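Local atomic coordinates of cellulose-binding protein (Saccharophagus degradans, PDB entry 2YHG), a protein that is a nucleoside hydrolase-related protein of uncertain activity, associated with carbohydrate metabolism, that may hydrolyse glycosidic bonds and bind polysaccharide. Residues 145-150 with 258-263; 203-208 with 269-274; 265-270 with 308-313; 304-309 with 377-382. All blocks are in the same frame, centred on the assembly; numbering follows the deposited sequence.

Contact 1. Residues 145-150 with 258-263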
loop_
_atom_site.group_PDB
_atom_site.type_symbol
_atom_site.label_atom_id
_atom_site.label_comp_id
_atom_site.label_asym_id
_atom_site.label_seq_id
_atom_site.Cartn_x
_atom_site.Cartn_y
_atom_site.Cartn_z
ATOM N N PRO A 145 -7.878 8.623 -7.349
ATOM C CA PRO A 145 -7.361 9.396 -6.236
ATOM C C PRO A 145 -5.864 9.169 -6.080
ATOM O O PRO A 145 -5.301 8.236 -6.642
ATOM C CB PRO A 145 -8.143 8.843 -5.052
ATOM C CG PRO A 145 -8.626 7.523 -5.460
ATOM C CD PRO A 145 -8.756 7.526 -6.928
ATOM N N VAL A 146 -5.240 10.014 -5.280
ATOM C CA VAL A 146 -3.865 9.765 -4.994
ATOM C C VAL A 146 -3.585 9.686 -3.517
ATOM O O VAL A 146 -4.160 10.386 -2.668
ATOM C CB VAL A 146 -2.985 10.760 -5.703
ATOM C CG1 VAL A 146 -3.336 12.131 -5.259
ATOM C CG2 VAL A 146 -1.508 10.445 -5.522
ATOM N N TRP A 147 -2.785 8.670 -3.208
ATOM C CA TRP A 147 -2.318 8.427 -1.864
ATOM C C TRP A 147 -1.042 9.192 -1.630
ATOM O O TRP A 147 -0.127 9.172 -2.457
ATOM C CB TRP A 147 -2.042 6.957 -1.629
ATOM C CG TRP A 147 -3.280 6.156 -1.559
ATOM C CD1 TRP A 147 -4.042 5.714 -2.613
ATOM C CD2 TRP A 147 -3.999 5.809 -0.378
ATOM N NE1 TRP A 147 -5.189 5.140 -2.153
ATOM C CE2 TRP A 147 -5.195 5.179 -0.789
ATOM C CE3 TRP A 147 -3.770 5.993 0.986
ATOM C CZ2 TRP A 147 -6.147 4.752 0.126
ATOM C CZ3 TRP A 147 -4.698 5.545 1.890
ATOM C CH2 TRP A 147 -5.895 4.937 1.447
ATOM N N ALA A 148 -0.961 9.837 -0.471
ATOM C CA ALA A 148 0.294 10.392 0.028
ATOM C C ALA A 148 0.578 9.742 1.364
ATOM O O ALA A 148 -0.311 9.649 2.199
ATOM C CB ALA A 148 0.259 11.917 0.116
ATOM N N THR A 149 1.807 9.291 1.564
ATOM C CA THR A 149 2.131 8.514 2.732
ATOM C C THR A 149 3.146 9.225 3.609
ATOM O O THR A 149 3.953 10.058 3.151
ATOM C CB THR A 149 2.608 7.123 2.377
ATOM O OG1 THR A 149 3.942 7.240 1.877
ATOM C CG2 THR A 149 1.684 6.450 1.349
ATOM N N CYS A 150 3.142 8.852 4.879
ATOM C CA CYS A 150 4.070 9.366 5.881
ATOM C C CYS A 150 4.894 8.214 6.436
ATOM O O CYS A 150 4.464 7.490 7.339
ATOM C CB CYS A 150 3.317 10.064 7.024
ATOM S SG CYS A 150 1.904 11.000 6.413
ATOM N N ASP A 258 -9.620 -2.649 -2.434
ATOM C CA ASP A 258 -9.660 -1.258 -2.808
ATOM C C ASP A 258 -9.183 -0.454 -1.602
ATOM O O ASP A 258 -9.857 -0.431 -0.587
ATOM C CB ASP A 258 -11.075 -0.840 -3.199
ATOM C CG ASP A 258 -11.153 0.598 -3.662
ATOM O OD1 ASP A 258 -10.258 1.409 -3.318
ATOM O OD2 ASP A 258 -12.098 0.905 -4.421
ATOM N N PRO A 259 -7.990 0.152 -1.686
ATOM C CA PRO A 259 -7.397 0.771 -0.492
ATOM C C PRO A 259 -8.214 1.949 0.023
ATOM O O PRO A 259 -8.064 2.334 1.190
ATOM C CB PRO A 259 -6.016 1.216 -0.976
ATOM C CG PRO A 259 -6.199 1.409 -2.429
ATOM C CD PRO A 259 -7.115 0.291 -2.859
ATOM N N SER A 260 -9.107 2.527 -0.799
ATOM C CA SER A 260 -9.963 3.603 -0.334
ATOM C C SER A 260 -11.131 3.060 0.499
ATOM O O SER A 260 -11.815 3.859 1.161
ATOM C CB SER A 260 -10.512 4.434 -1.486
ATOM O OG SER A 260 -9.463 5.114 -2.151
ATOM N N VAL A 261 -11.367 1.756 0.471
ATOM C CA VAL A 261 -12.378 1.108 1.315
ATOM C C VAL A 261 -11.552 0.438 2.410
ATOM O O VAL A 261 -11.137 -0.713 2.302
ATOM C CB VAL A 261 -13.249 0.117 0.545
ATOM C CG1 VAL A 261 -14.311 -0.440 1.486
ATOM C CG2 VAL A 261 -13.871 0.834 -0.683
ATOM N N VAL A 262 -11.258 1.216 3.446
ATOM C CA VAL A 262 -10.182 0.843 4.375
ATOM C C VAL A 262 -10.550 -0.336 5.252
ATOM O O VAL A 262 -9.661 -0.953 5.857
ATOM C CB VAL A 262 -9.706 2.063 5.186
ATOM C CG1 VAL A 262 -9.283 3.202 4.218
ATOM C CG2 VAL A 262 -10.766 2.530 6.196
ATOM N N SER A 263 -11.824 -0.676 5.346
ATOM C CA SER A 263 -12.258 -1.860 6.077
ATOM C C SER A 263 -12.021 -3.168 5.331
ATOM O O SER A 263 -12.244 -4.229 5.929
ATOM C CB SER A 263 -13.735 -1.747 6.356
ATOM O OG SER A 263 -14.431 -1.672 5.113
#

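Contact 2. Residues 203-208 with 269-274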
loop_
_atom_site.group_PDB
_atom_site.type_symbol
_atom_site.label_atom_id
_atom_site.label_comp_id
_atom_site.label_asym_id
_atom_site.label_seq_id
_atom_site.Cartn_x
_atom_site.Cartn_y
_atom_site.Cartn_z
ATOM N N ILE A 203 -9.745 10.974 3.954
ATOM C CA ILE A 203 -9.494 9.605 4.372
ATOM C C ILE A 203 -8.075 9.538 4.913
ATOM O O ILE A 203 -7.124 9.833 4.211
ATOM C CB ILE A 203 -9.683 8.619 3.194
ATOM C CG1 ILE A 203 -11.150 8.617 2.755
ATOM C CG2 ILE A 203 -9.218 7.228 3.591
ATOM C CD1 ILE A 203 -11.390 7.875 1.449
ATOM N N TYR A 204 -7.948 9.162 6.177
ATOM C CA TYR A 204 -6.683 9.261 6.921
ATOM C C TYR A 204 -6.536 8.008 7.781
ATOM O O TYR A 204 -7.365 7.758 8.651
ATOM C CB TYR A 204 -6.672 10.525 7.796
ATOM C CG TYR A 204 -5.356 10.824 8.427
ATOM C CD1 TYR A 204 -4.823 10.007 9.411
ATOM C CD2 TYR A 204 -4.630 11.930 8.049
ATOM C CE1 TYR A 204 -3.580 10.272 9.957
ATOM C CE2 TYR A 204 -3.388 12.193 8.582
ATOM C CZ TYR A 204 -2.860 11.371 9.537
ATOM O OH TYR A 204 -1.628 11.677 10.062
ATOM N N ILE A 205 -5.494 7.246 7.502
ATOM C CA ILE A 205 -5.105 6.079 8.277
ATOM C C ILE A 205 -3.862 6.393 9.079
ATOM O O ILE A 205 -2.882 6.897 8.521
ATOM C CB ILE A 205 -4.765 4.891 7.316
ATOM C CG1 ILE A 205 -6.000 4.428 6.553
ATOM C CG2 ILE A 205 -4.093 3.758 8.086
ATOM C CD1 ILE A 205 -5.685 3.533 5.388
ATOM N N ARG A 206 -3.878 6.133 10.390
ATOM C CA ARG A 206 -2.668 6.090 11.213
ATOM C C ARG A 206 -2.474 4.641 11.627
ATOM O O ARG A 206 -3.134 4.160 12.552
ATOM C CB ARG A 206 -2.706 7.045 12.409
ATOM C CG ARG A 206 -1.475 7.006 13.273
ATOM C CD ARG A 206 -1.397 8.104 14.327
ATOM N NE ARG A 206 -1.038 9.376 13.725
ATOM C CZ ARG A 206 -0.904 10.516 14.396
ATOM N NH1 ARG A 206 -1.300 10.614 15.655
ATOM N NH2 ARG A 206 -0.369 11.580 13.801
ATOM N N ALA A 207 -1.631 3.936 10.894
ATOM C CA ALA A 207 -1.408 2.516 11.115
ATOM C C ALA A 207 -0.404 2.313 12.225
ATOM O O ALA A 207 0.664 2.943 12.225
ATOM C CB ALA A 207 -0.902 1.863 9.844
ATOM N N ARG A 208 -0.707 1.425 13.148
ATOM C CA ARG A 208 0.184 1.180 14.266
ATOM C C ARG A 208 0.628 -0.252 14.413
ATOM O O ARG A 208 1.642 -0.525 15.074
ATOM C CB ARG A 208 -0.457 1.643 15.550
ATOM C CG ARG A 208 -0.837 3.112 15.550
ATOM C CD ARG A 208 -1.501 3.493 16.888
ATOM N NE ARG A 208 -2.802 2.858 16.995
ATOM C CZ ARG A 208 -3.412 2.637 18.162
ATOM N NH1 ARG A 208 -2.872 3.058 19.309
ATOM N NH2 ARG A 208 -4.531 1.928 18.176
ATOM N N GLY A 269 -2.986 -4.053 5.920
ATOM C CA GLY A 269 -3.833 -4.154 7.090
ATOM C C GLY A 269 -5.284 -3.831 6.834
ATOM O O GLY A 269 -5.713 -3.526 5.708
ATOM N N ARG A 270 -6.055 -3.905 7.912
ATOM C CA ARG A 270 -7.517 -3.728 7.895
ATOM C C ARG A 270 -7.885 -2.678 8.934
ATOM O O ARG A 270 -7.394 -2.740 10.059
ATOM C CB ARG A 270 -8.214 -5.061 8.213
ATOM C CG ARG A 270 -9.695 -4.997 8.034
ATOM C CD ARG A 270 -10.349 -6.365 8.151
ATOM N NE ARG A 270 -10.031 -7.054 9.423
ATOM C CZ ARG A 270 -10.593 -6.769 10.596
ATOM N NH1 ARG A 270 -11.540 -5.863 10.669
ATOM N NH2 ARG A 270 -10.189 -7.386 11.690
ATOM N N PHE A 271 -8.740 -1.745 8.543
ATOM C CA PHE A 271 -9.044 -0.566 9.359
ATOM C C PHE A 271 -10.558 -0.456 9.510
ATOM O O PHE A 271 -11.223 0.157 8.696
ATOM C CB PHE A 271 -8.452 0.676 8.712
ATOM C CG PHE A 271 -6.978 0.501 8.421
ATOM C CD1 PHE A 271 -6.031 0.686 9.416
ATOM C CD2 PHE A 271 -6.525 0.105 7.187
ATOM C CE1 PHE A 271 -4.703 0.470 9.187
ATOM C CE2 PHE A 271 -5.184 -0.102 6.946
ATOM C CZ PHE A 271 -4.284 0.047 7.966
ATOM N N PRO A 272 -11.126 -1.124 10.528
ATOM C CA PRO A 272 -12.582 -1.282 10.564
ATOM C C PRO A 272 -13.328 -0.040 11.024
ATOM O O PRO A 272 -14.545 0.018 10.855
ATOM C CB PRO A 272 -12.775 -2.440 11.535
ATOM C CG PRO A 272 -11.584 -2.398 12.409
ATOM C CD PRO A 272 -10.454 -2.002 11.502
ATOM N N SER A 273 -12.648 0.908 11.679
ATOM C CA SER A 273 -13.299 2.078 12.236
ATOM C C SER A 273 -12.303 3.156 12.444
ATOM O O SER A 273 -11.085 2.914 12.497
ATOM C CB SER A 273 -13.969 1.752 13.571
ATOM O OG SER A 273 -13.001 1.362 14.523
ATOM N N LYS A 274 -12.811 4.371 12.563
ATOM C CA LYS A 274 -12.041 5.479 13.092
ATOM C C LYS A 274 -12.049 5.400 14.612
ATOM O O LYS A 274 -13.059 5.055 15.219
ATOM C CB LYS A 274 -12.644 6.820 12.685
ATOM C CG LYS A 274 -12.712 7.067 11.217
ATOM C CD LYS A 274 -13.253 8.437 10.902
ATOM C CE LYS A 274 -13.713 8.568 9.457
ATOM N NZ LYS A 274 -14.518 9.778 9.281
#

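Contact 3. Residues 265-270 with 308-313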
loop_
_atom_site.group_PDB
_atom_site.type_symbol
_atom_site.label_atom_id
_atom_site.label_comp_id
_atom_site.label_asym_id
_atom_site.label_seq_id
_atom_site.Cartn_x
_atom_site.Cartn_y
_atom_site.Cartn_z
ATOM N N GLY A 265 -9.348 -4.895 4.299
ATOM C CA GLY A 265 -8.223 -5.766 4.608
ATOM C C GLY A 265 -7.399 -6.092 3.380
ATOM O O GLY A 265 -7.890 -6.098 2.248
ATOM N N GLY A 266 -6.109 -6.319 3.610
ATOM C CA GLY A 266 -5.155 -6.545 2.553
ATOM C C GLY A 266 -3.772 -6.412 3.123
ATOM O O GLY A 266 -3.589 -6.419 4.333
ATOM N N TRP A 267 -2.771 -6.355 2.262
ATOM C CA TRP A 267 -1.392 -6.428 2.720
ATOM C C TRP A 267 -0.936 -5.219 3.526
ATOM O O TRP A 267 0.121 -5.294 4.165
ATOM C CB TRP A 267 -0.464 -6.646 1.552
ATOM C CG TRP A 267 -0.480 -7.947 0.839
ATOM C CD1 TRP A 267 -1.358 -8.981 0.971
ATOM C CD2 TRP A 267 0.490 -8.339 -0.128
ATOM N NE1 TRP A 267 -0.971 -10.020 0.141
ATOM C CE2 TRP A 267 0.170 -9.646 -0.531
ATOM C CE3 TRP A 267 1.618 -7.717 -0.672
ATOM C CZ2 TRP A 267 0.928 -10.353 -1.454
ATOM C CZ3 TRP A 267 2.382 -8.424 -1.574
ATOM C CH2 TRP A 267 2.046 -9.741 -1.951
ATOM N N GLY A 268 -1.681 -4.119 3.510
ATOM C CA GLY A 268 -1.408 -3.005 4.401
ATOM C C GLY A 268 -2.222 -2.997 5.679
ATOM O O GLY A 268 -2.146 -2.030 6.452
ATOM N N GLY A 269 -2.986 -4.053 5.920
ATOM C CA GLY A 269 -3.833 -4.154 7.090
ATOM C C GLY A 269 -5.284 -3.831 6.834
ATOM O O GLY A 269 -5.713 -3.526 5.708
ATOM N N ARG A 270 -6.055 -3.905 7.912
ATOM C CA ARG A 270 -7.517 -3.728 7.895
ATOM C C ARG A 270 -7.885 -2.678 8.934
ATOM O O ARG A 270 -7.394 -2.740 10.059
ATOM C CB ARG A 270 -8.214 -5.061 8.213
ATOM C CG ARG A 270 -9.695 -4.997 8.034
ATOM C CD ARG A 270 -10.349 -6.365 8.151
ATOM N NE ARG A 270 -10.031 -7.054 9.423
ATOM C CZ ARG A 270 -10.593 -6.769 10.596
ATOM N NH1 ARG A 270 -11.540 -5.863 10.669
ATOM N NH2 ARG A 270 -10.189 -7.386 11.690
ATOM N N SER A 308 1.653 -12.868 5.243
ATOM C CA SER A 308 3.108 -12.852 5.243
ATOM C C SER A 308 3.728 -13.798 4.220
ATOM O O SER A 308 4.721 -13.452 3.595
ATOM C CB SER A 308 3.667 -13.160 6.645
ATOM O OG SER A 308 3.717 -11.977 7.446
ATOM N N THR A 309 3.213 -15.023 4.093
ATOM C CA THR A 309 3.862 -15.947 3.162
ATOM C C THR A 309 3.860 -15.359 1.761
ATOM O O THR A 309 4.873 -15.424 1.032
ATOM C CB THR A 309 3.212 -17.312 3.198
ATOM O OG1 THR A 309 3.409 -17.858 4.495
ATOM C CG2 THR A 309 3.829 -18.244 2.150
ATOM N N ALA A 310 2.704 -14.846 1.329
ATOM C CA ALA A 310 2.599 -14.253 0.008
ATOM C C ALA A 310 3.534 -13.055 -0.137
ATOM O O ALA A 310 4.179 -12.869 -1.156
ATOM C CB ALA A 310 1.165 -13.876 -0.304
ATOM N N ILE A 311 3.558 -12.203 0.886
ATOM C CA ILE A 311 4.405 -11.016 0.901
ATOM C C ILE A 311 5.877 -11.401 0.746
ATOM O O ILE A 311 6.603 -10.825 -0.075
ATOM C CB ILE A 311 4.209 -10.199 2.195
ATOM C CG1 ILE A 311 2.802 -9.588 2.243
ATOM C CG2 ILE A 311 5.298 -9.156 2.360
ATOM C CD1 ILE A 311 2.418 -8.993 3.595
ATOM N N HIS A 312 6.321 -12.383 1.523
ATOM C CA HIS A 312 7.728 -12.723 1.491
ATOM C C HIS A 312 8.131 -13.391 0.186
ATOM O O HIS A 312 9.208 -13.123 -0.370
ATOM C CB HIS A 312 8.115 -13.627 2.655
ATOM C CG HIS A 312 7.846 -13.014 3.988
ATOM N ND1 HIS A 312 7.898 -11.656 4.224
ATOM C CD2 HIS A 312 7.473 -13.590 5.154
ATOM C CE1 HIS A 312 7.536 -11.444 5.479
ATOM N NE2 HIS A 312 7.313 -12.596 6.080
ATOM N N ASN A 313 7.260 -14.242 -0.326
ATOM C CA ASN A 313 7.557 -14.919 -1.575
ATOM C C ASN A 313 7.588 -13.917 -2.726
ATOM O O ASN A 313 8.428 -14.004 -3.633
ATOM C CB ASN A 313 6.553 -16.036 -1.850
ATOM C CG ASN A 313 6.718 -17.201 -0.921
ATOM O OD1 ASN A 313 7.508 -17.187 0.041
ATOM N ND2 ASN A 313 5.934 -18.242 -1.198
#

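Contact 4. Residues 304-309 with 377-382. With MG (magnesium ion), chain E; EDO (1,2-ethanediol), chain K.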
loop_
_atom_site.group_PDB
_atom_site.type_symbol
_atom_site.label_atom_id
_atom_site.label_comp_id
_atom_site.label_asym_id
_atom_site.label_seq_id
_atom_site.Cartn_x
_atom_site.Cartn_y
_atom_site.Cartn_z
ATOM N N ILE A 304 -1.733 -7.835 9.140
ATOM C CA ILE A 304 -0.813 -8.021 8.022
ATOM C C ILE A 304 -0.242 -9.441 7.993
ATOM O O ILE A 304 -0.047 -10.019 6.938
ATOM C CB ILE A 304 0.299 -6.965 7.990
ATOM C CG1 ILE A 304 -0.300 -5.542 7.998
ATOM C CG2 ILE A 304 1.210 -7.158 6.792
ATOM C CD1 ILE A 304 0.714 -4.495 8.140
ATOM N N LYS A 305 0.104 -9.967 9.167
ATOM C CA LYS A 305 0.768 -11.250 9.261
ATOM C C LYS A 305 0.063 -12.377 8.531
ATOM O O LYS A 305 0.713 -13.286 8.008
ATOM C CB LYS A 305 1.018 -11.568 10.734
ATOM C CG LYS A 305 1.766 -12.867 10.960
ATOM N N ARG A 306 -1.261 -12.347 8.478
ATOM C CA ARG A 306 -1.969 -13.373 7.747
ATOM C C ARG A 306 -1.535 -13.477 6.290
ATOM O O ARG A 306 -1.682 -14.548 5.702
ATOM C CB ARG A 306 -3.462 -13.147 7.879
ATOM C CG ARG A 306 -3.949 -11.885 7.197
ATOM C CD ARG A 306 -5.417 -11.620 7.450
ATOM N NE ARG A 306 -6.221 -12.730 6.997
ATOM C CZ ARG A 306 -7.412 -13.049 7.487
ATOM N NH1 ARG A 306 -8.039 -12.257 8.338
ATOM N NH2 ARG A 306 -8.021 -14.133 7.050
ATOM N N TRP A 307 -1.010 -12.402 5.718
ATOM C CA TRP A 307 -0.576 -12.361 4.340
ATOM C C TRP A 307 0.930 -12.628 4.157
ATOM O O TRP A 307 1.422 -12.584 3.053
ATOM C CB TRP A 307 -0.881 -10.978 3.758
ATOM C CG TRP A 307 -2.309 -10.519 3.957
ATOM C CD1 TRP A 307 -2.718 -9.533 4.796
ATOM C CD2 TRP A 307 -3.500 -11.027 3.334
ATOM N NE1 TRP A 307 -4.076 -9.398 4.760
ATOM C CE2 TRP A 307 -4.586 -10.312 3.874
ATOM C CE3 TRP A 307 -3.750 -12.025 2.390
ATOM C CZ2 TRP A 307 -5.894 -10.528 3.467
ATOM C CZ3 TRP A 307 -5.052 -12.229 1.985
ATOM C CH2 TRP A 307 -6.106 -11.500 2.540
ATOM N N SER A 308 1.653 -12.868 5.243
ATOM C CA SER A 308 3.108 -12.852 5.243
ATOM C C SER A 308 3.728 -13.798 4.220
ATOM O O SER A 308 4.721 -13.452 3.595
ATOM C CB SER A 308 3.667 -13.160 6.645
ATOM O OG SER A 308 3.717 -11.977 7.446
ATOM N N THR A 309 3.213 -15.023 4.093
ATOM C CA THR A 309 3.862 -15.947 3.162
ATOM C C THR A 309 3.860 -15.359 1.761
ATOM O O THR A 309 4.873 -15.424 1.032
ATOM C CB THR A 309 3.212 -17.312 3.198
ATOM O OG1 THR A 309 3.409 -17.858 4.495
ATOM C CG2 THR A 309 3.829 -18.244 2.150
ATOM N N SER A 377 -12.342 -18.411 0.161
ATOM C CA SER A 377 -12.626 -18.174 1.549
ATOM C C SER A 377 -13.649 -17.071 1.742
ATOM O O SER A 377 -13.828 -16.204 0.887
ATOM C CB SER A 377 -11.331 -17.828 2.304
ATOM O OG SER A 377 -10.772 -16.652 1.781
ATOM N N HIS A 378 -14.380 -17.138 2.846
ATOM C CA HIS A 378 -15.262 -16.065 3.271
ATOM C C HIS A 378 -14.501 -15.090 4.154
ATOM O O HIS A 378 -14.068 -15.451 5.270
ATOM C CB HIS A 378 -16.448 -16.643 4.062
ATOM C CG HIS A 378 -17.343 -15.578 4.586
ATOM N ND1 HIS A 378 -17.992 -15.673 5.795
ATOM C CD2 HIS A 378 -17.685 -14.371 4.071
ATOM C CE1 HIS A 378 -18.635 -14.545 6.025
ATOM N NE2 HIS A 378 -18.456 -13.726 4.998
ATOM N N TYR A 379 -14.324 -13.866 3.685
ATOM C CA TYR A 379 -13.571 -12.848 4.459
ATOM C C TYR A 379 -14.546 -12.102 5.346
ATOM O O TYR A 379 -14.881 -10.928 5.168
ATOM C CB TYR A 379 -12.841 -11.932 3.478
ATOM C CG TYR A 379 -11.676 -11.162 4.078
ATOM C CD1 TYR A 379 -11.443 -11.089 5.445
ATOM C CD2 TYR A 379 -10.795 -10.515 3.261
ATOM C CE1 TYR A 379 -10.364 -10.410 5.952
ATOM C CE2 TYR A 379 -9.699 -9.850 3.747
ATOM C CZ TYR A 379 -9.490 -9.780 5.103
ATOM O OH TYR A 379 -8.398 -9.083 5.562
ATOM N N GLY A 380 -15.028 -12.820 6.362
ATOM C CA GLY A 380 -16.102 -12.315 7.211
ATOM C C GLY A 380 -15.737 -11.111 8.068
ATOM O O GLY A 380 -16.580 -10.314 8.417
ATOM N N GLU A 381 -14.453 -10.922 8.325
ATOM C CA GLU A 381 -13.995 -9.745 9.069
ATOM C C GLU A 381 -14.300 -8.468 8.285
ATOM O O GLU A 381 -14.405 -7.398 8.888
ATOM C CB GLU A 381 -12.497 -9.817 9.335
ATOM C CG GLU A 381 -12.073 -10.954 10.217
ATOM C CD GLU A 381 -11.534 -12.126 9.403
ATOM O OE1 GLU A 381 -12.117 -12.479 8.354
ATOM O OE2 GLU A 381 -10.573 -12.748 9.870
ATOM N N ALA A 382 -14.329 -8.553 6.961
ATOM C CA ALA A 382 -14.389 -7.393 6.105
ATOM C C ALA A 382 -15.812 -7.014 5.689
ATOM O O ALA A 382 -16.040 -5.899 5.226
ATOM C CB ALA A 382 -13.565 -7.632 4.858
HETATM MG MG MG E . -18.911 -10.082 8.399
HETATM C C1 EDO K . -8.374 -14.970 3.428
HETATM O O1 EDO K . -7.963 -15.728 4.571
HETATM C C2 EDO K . -9.529 -14.024 3.720
HETATM O O2 EDO K . -10.698 -14.775 4.018
HETATM O O HOH W 1 -10.886 -14.503 6.787
HETATM O O HOH W 2 -18.942 -9.287 10.584
#

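Contact 1. Residues 145-150 with 258-263
The backbones of strand 146-150 and the loop 258-263 stay well apart: the closest CA atoms, Pro145 and Ser260, are separated by 8.7 Å, and side chains bridge the gap without hydrogen bonds. The loop opens with a type I beta turn from Asp258 to Val261, closed by Val261 N to Asp258 O at 2.9 Å. An Asx turn is laid over it, Ser260 N giving a 3.0 Å bond to Asp258 OD1 on the anti side, tilted 34° out of the carboxylate plane. The turn offers Pro259 and Ser260 to Trp147, whose strand lies centrally in the parallel six-stranded sheet of the nucleoside hydrolase-like domain. With CG anti to the carbonyl carbon (chi1 -71°), the indole reaches out from the sheet. The edge of the indole around CZ2 does most of the touching: Trp147 CZ2 lies 3.3 Å from Pro259 O, and Ser260 N also sits there, in the ring plane. Pro259 CB packs against Trp147 CZ2 at 3.7 Å, while CG of Pro259 approaches Trp147 NE1 at 3.9 Å. His250 NE2 hydrogen-bonds to Pro259 O, and the His250 ring meets that of Trp147 edge-to-face. The polar partner of Ser260 OG is Arg181 NE on the adjacent strand.

Contact 2. Residues 203-208 with 269-274
A buried, wholly apolar contact joins an outermost strand of the parallel sheet, 203-207, to the loop that leads into strand 273-276, within the nucleoside hydrolase-like part of the chain. Its core is a CH-pi interaction: Ile205 CG2 sits over one face of the Phe271 ring, 3.8 Å from the ring centroid and 22° off the normal. The methyl is displaced toward the rim, so that its shortest approach is to Phe271 CE1, at 3.5 Å. The two branches of Ile205 share the aromatic group. CG2 serves the CE1 and CZ side, and CD1, at the end of the other branch, lies 4.0 Å from Phe271 CD2. The isoleucine and the phenylalanine side chains run at about a right angle to each other. Phe271 turns its CG away from its own carbonyl carbon (chi1 -53°), which carries the ring to the strand although the CA atoms of Ile205 and Phe271 remain 7.8 Å apart. Two residues along, Ala207 CB adds a lighter touch on Phe271 CE1 at 4.1 Å, approaching the ring obliquely. Around these three residues, Tyr183 of strand 180-185 packs against both Ile205 and Ala207, and Tyr297 of strand 295-298 touches Ile205 as well.

Contact 3. Residues 265-270 with 308-313
Trp267 turns a ring face to the side chain of Ile311: the aliphatic CG1 of the isoleucine stands over the centre of the six-membered ring of the indole, 3.7 Å from its centroid and 17° off the normal. In this CH-pi contact CG1 of Ile311 comes to 3.5 Å from Trp267 CD2, one of the two carbons shared by the rings. The two side chains run antiparallel past one another, so Ile311 CD1 continues back toward the root of the indole and ends 4.1 Å from Trp267 CG. That course follows from the isoleucine torsions, CG1 lying anti to the carbonyl carbon (chi1 -67°) and the chain then extended to CD1. One residue earlier on the helix, Ala310 sets its CB 3.7 Å from Trp267 CZ2, meeting the indole obliquely. The polar corner of the ring is satisfied by Tyr429 of strand 427-436, whose OH is hydrogen-bonded to Trp267 NE1, while Trp307 meets the indole with its plane turned by about 40°. The tryptophan projects from a type I beta turn, Gly266 to Gly269, closed by Gly269 N to Gly266 O at 2.9 Å. Gly266 also helps bind a magnesium ion together with Ser303. The arrangement is that of an aromatic side chain on a tight turn laid against helix 308-323, joining a nucleoside hydrolase-like domain loop to the helix that also packs on the C-terminal sheet.

Contact 4. Residues 304-309 with 377-382
At the junction between the start of helix 308-323 and the C-terminal beta domain, a salt bridge and an aromatic pair join a short 3-10 segment, 305-307, to the loop after strand 372-378. Tyr379 is the centre of an inverse gamma turn in that loop. Arg306 NH1 gives Glu381 OE2 a nearly straight bond of 3.0 Å, with an N-H...O angle of 164°. The acceptor lies in the guanidinium plane, yet the nitrogen stands well above the carboxylate plane, 64° out of it. Water 1 links the pair a second time, accepting from Arg306 NH2 and donating to Glu381 OE1. A face of the guanidinium rests on Tyr379, NH1 of Arg306 being 3.8 Å from Tyr379 CE1. The tyrosine CG lies opposite its backbone N (chi1 -160°), which points the ring at Trp307. There the indole presents its edge: CE2 of Tyr379 lies in the indole plane, 3.9 Å from Trp307 CZ2. Tyr379 OH, 3.6 Å from Trp307 CZ2, is buried without a polar partner. A 1,2-ethanediol, probably from the crystallisation liquor, covers one face of the tyrosine and takes a 2.9 Å bond at O1 from Arg306 NH2; its O2 is hydrogen-bonded to Ser377 OG. Beyond the turn, Gly380 O coordinates a magnesium ion at 2.3 Å, together with Asp383 OD1, Tyr385 O and water 2.

Overall arrangement
Contacts 2 and 3 are buried and purely apolar, each built on an isoleucine set over an aromatic face, whereas contact 1 is partly buried and mixes ring-edge packing with turn polarity. Contact 4, more open, combines a salt bridge and a bridging water with the packing of Trp307 on Tyr379. The loop 258-272, leading into strand 273-276, supplies one side of the first three: contacts 1 and 2 fix it to strands of the parallel sheet, and contact 3 to helix 308-323. Val262 O and Phe271 N, probably hydrogen-bonded, tie contacts 1 and 2 together. Contacts 3 and 4, about 8 Å apart between centres, share Ser308 and Thr309, and contact 4 carries the connection into the C-terminal beta domain.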